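Local coordinates for T-cell surface glycoprotein CD1A1 antigen (Gallus gallus, PDB 3JVG) that is a CD1-family, MHC class I-like surface glycoprotein that probably presents lipid antigens to T cells, at residues A[97-100]-A[104-107]. Sequence-based numbering, arbitrary orientation.
Sequences CELQ and TIRT
Glu98 and Arg106 face each other as the hydrogen-bonded pair at the closed end of an antiparallel hairpin, and the tightest part of the contact is their backbone. Glu98 N donates to Arg106 O at 2.7 Å, and Arg106 N returns a nearly straight bond to Glu98 O at 2.9 Å. Two residues further along, toward the turn, Gln100 N reaches Thr104 O at 3.0 Å, which carries the pairing past the end of the strands. Cys97 and Thr107 form a non-hydrogen-bonded pair, their CA atoms 4.1 Å apart.

The side chains on the Glu98 face are held more loosely. With CG anti to the backbone N (chi1 169°), Glu98 extends until OE2 meets the edge of the Arg106 guanidinium, 3.3 Å from NE, in a long salt bridge; the bond from NH2 is weak. The two planes stand 76° apart, and NE meets OE2 from above the carboxylate plane while OE2 stays in the plane of the guanidinium. Glu98 OE1 takes a 2.9 Å bond from Gln100 NE2; the bend of the Gln100 chain at chi2 leaves Gln100 OE1 against Thr104 CG2. Thr104 and Arg106 are exposed, making this the solvent side.

On the other face, Leu99 CD2 touches Ile105 CG1 at 4.0 Å, and both side chains pack against helix 148-172, to which Cys97 is tied by its disulfide with Cys162. On the Glu98 and Arg106 face, Met7 of the adjacent strand 6-18 touches both side chains. The hairpin is part of the sheet that floors the MHC-like groove, with strand 6-18 bordering strand 89-99 and strand 116-122 bordering strand 105-113.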
ATOM      1  N   CYS A  97      -1.865  10.532 -12.502  1.00 18.66           N
ATOM      2  CA  CYS A  97      -2.335  11.895 -12.436  1.00 21.39           C
ATOM      3  C   CYS A  97      -3.323  11.977 -11.327  1.00 23.11           C
ATOM      4  O   CYS A  97      -3.902  10.949 -10.941  1.00 24.18           O
ATOM      5  CB  CYS A  97      -2.983  12.354 -13.759  1.00 21.26           C
ATOM      6  SG  CYS A  97      -4.382  11.277 -14.299  1.00 25.05           S
ATOM      7  N   GLU A  98      -3.531  13.194 -10.822  1.00 24.99           N
ATOM      8  CA  GLU A  98      -4.438  13.441  -9.732  1.00 27.47           C
ATOM      9  C   GLU A  98      -5.293  14.652 -10.102  1.00 28.98           C
ATOM     10  O   GLU A  98      -4.795  15.585 -10.694  1.00 29.50           O
ATOM     11  CB  GLU A  98      -3.655  13.641  -8.413  1.00 27.98           C
ATOM     12  CG  GLU A  98      -4.463  14.166  -7.234  1.00 34.17           C
ATOM     13  CD  GLU A  98      -3.617  14.668  -6.028  1.00 41.97           C
ATOM     14  OE1 GLU A  98      -4.152  15.503  -5.233  1.00 45.00           O
ATOM     15  OE2 GLU A  98      -2.448  14.220  -5.847  1.00 45.72           O
ATOM     16  N   LEU A  99      -6.574  14.599  -9.769  1.00 29.71           N
ATOM     17  CA  LEU A  99      -7.504  15.667 -10.019  1.00 33.81           C
ATOM     18  C   LEU A  99      -7.965  16.210  -8.668  1.00 36.30           C
ATOM     19  O   LEU A  99      -8.579  15.479  -7.902  1.00 35.88           O
ATOM     20  CB  LEU A  99      -8.741  15.124 -10.762  1.00 33.47           C
ATOM     21  CG  LEU A  99      -9.329  15.682 -12.072  1.00 36.33           C
ATOM     22  CD1 LEU A  99     -10.842  15.593 -12.008  1.00 40.04           C
ATOM     23  CD2 LEU A  99      -8.942  17.145 -12.475  1.00 39.25           C
ATOM     24  N   GLN A 100      -7.673  17.470  -8.367  1.00 40.27           N
ATOM     25  CA  GLN A 100      -8.347  18.140  -7.235  1.00 45.34           C
ATOM     26  C   GLN A 100      -9.788  18.535  -7.549  1.00 47.55           C
ATOM     27  O   GLN A 100     -10.196  18.500  -8.719  1.00 48.08           O
ATOM     28  CB  GLN A 100      -7.550  19.340  -6.744  1.00 47.18           C
ATOM     29  CG  GLN A 100      -6.439  18.944  -5.767  1.00 50.68           C
ATOM     30  CD  GLN A 100      -5.042  19.198  -6.313  1.00 55.45           C
ATOM     31  OE1 GLN A 100      -4.680  20.345  -6.628  1.00 58.87           O
ATOM     32  NE2 GLN A 100      -4.237  18.140  -6.402  1.00 54.99           N
ATOM     33  N   THR A 104      -7.827  21.344 -10.748  1.00 44.59           N
ATOM     34  CA  THR A 104      -6.377  21.323 -10.888  1.00 42.33           C
ATOM     35  C   THR A 104      -5.771  19.906 -11.104  1.00 38.75           C
ATOM     36  O   THR A 104      -6.096  18.954 -10.390  1.00 36.69           O
ATOM     37  CB  THR A 104      -5.722  22.065  -9.700  1.00 43.74           C
ATOM     38  OG1 THR A 104      -6.056  23.459  -9.790  1.00 47.23           O
ATOM     39  CG2 THR A 104      -4.191  21.905  -9.692  1.00 42.39           C
ATOM     40  N   ILE A 105      -4.897  19.795 -12.105  1.00 36.35           N
ATOM     41  CA  ILE A 105      -4.294  18.517 -12.479  1.00 33.29           C
ATOM     42  C   ILE A 105      -2.893  18.452 -11.916  1.00 31.45           C
ATOM     43  O   ILE A 105      -2.143  19.422 -12.038  1.00 30.86           O
ATOM     44  CB  ILE A 105      -4.263  18.350 -14.027  1.00 33.20           C
ATOM     45  CG1 ILE A 105      -5.691  18.241 -14.580  1.00 34.56           C
ATOM     46  CG2 ILE A 105      -3.422  17.141 -14.471  1.00 30.82           C
ATOM     47  CD1 ILE A 105      -5.827  18.779 -16.012  1.00 34.48           C
ATOM     48  N   ARG A 106      -2.550  17.328 -11.278  1.00 28.64           N
ATOM     49  CA  ARG A 106      -1.142  17.046 -11.002  1.00 27.31           C
ATOM     50  C   ARG A 106      -0.794  15.756 -11.714  1.00 24.71           C
ATOM     51  O   ARG A 106      -1.580  14.803 -11.674  1.00 24.67           O
ATOM     52  CB  ARG A 106      -0.850  16.962  -9.505  1.00 28.53           C
ATOM     53  CG  ARG A 106       0.651  16.622  -9.170  1.00 31.77           C
ATOM     54  CD  ARG A 106       0.871  16.508  -7.662  1.00 37.52           C
ATOM     55  NE  ARG A 106       0.393  15.217  -7.174  1.00 35.81           N
ATOM     56  CZ  ARG A 106       1.152  14.139  -7.017  1.00 36.47           C
ATOM     57  NH1 ARG A 106       2.460  14.160  -7.299  1.00 33.97           N
ATOM     58  NH2 ARG A 106       0.586  13.034  -6.564  1.00 36.89           N
ATOM     59  N   THR A 107       0.358  15.721 -12.391  1.00 21.83           N
ATOM     60  CA  THR A 107       0.795  14.519 -13.074  1.00 20.36           C
ATOM     61  C   THR A 107       2.089  14.078 -12.437  1.00 19.84           C
ATOM     62  O   THR A 107       2.786  14.888 -11.829  1.00 20.46           O
ATOM     63  CB  THR A 107       1.076  14.733 -14.612  1.00 20.47           C
ATOM     64  OG1 THR A 107       2.171  15.667 -14.777  1.00 21.07           O
ATOM     65  CG2 THR A 107      -0.154  15.158 -15.344  1.00 21.12           C
TER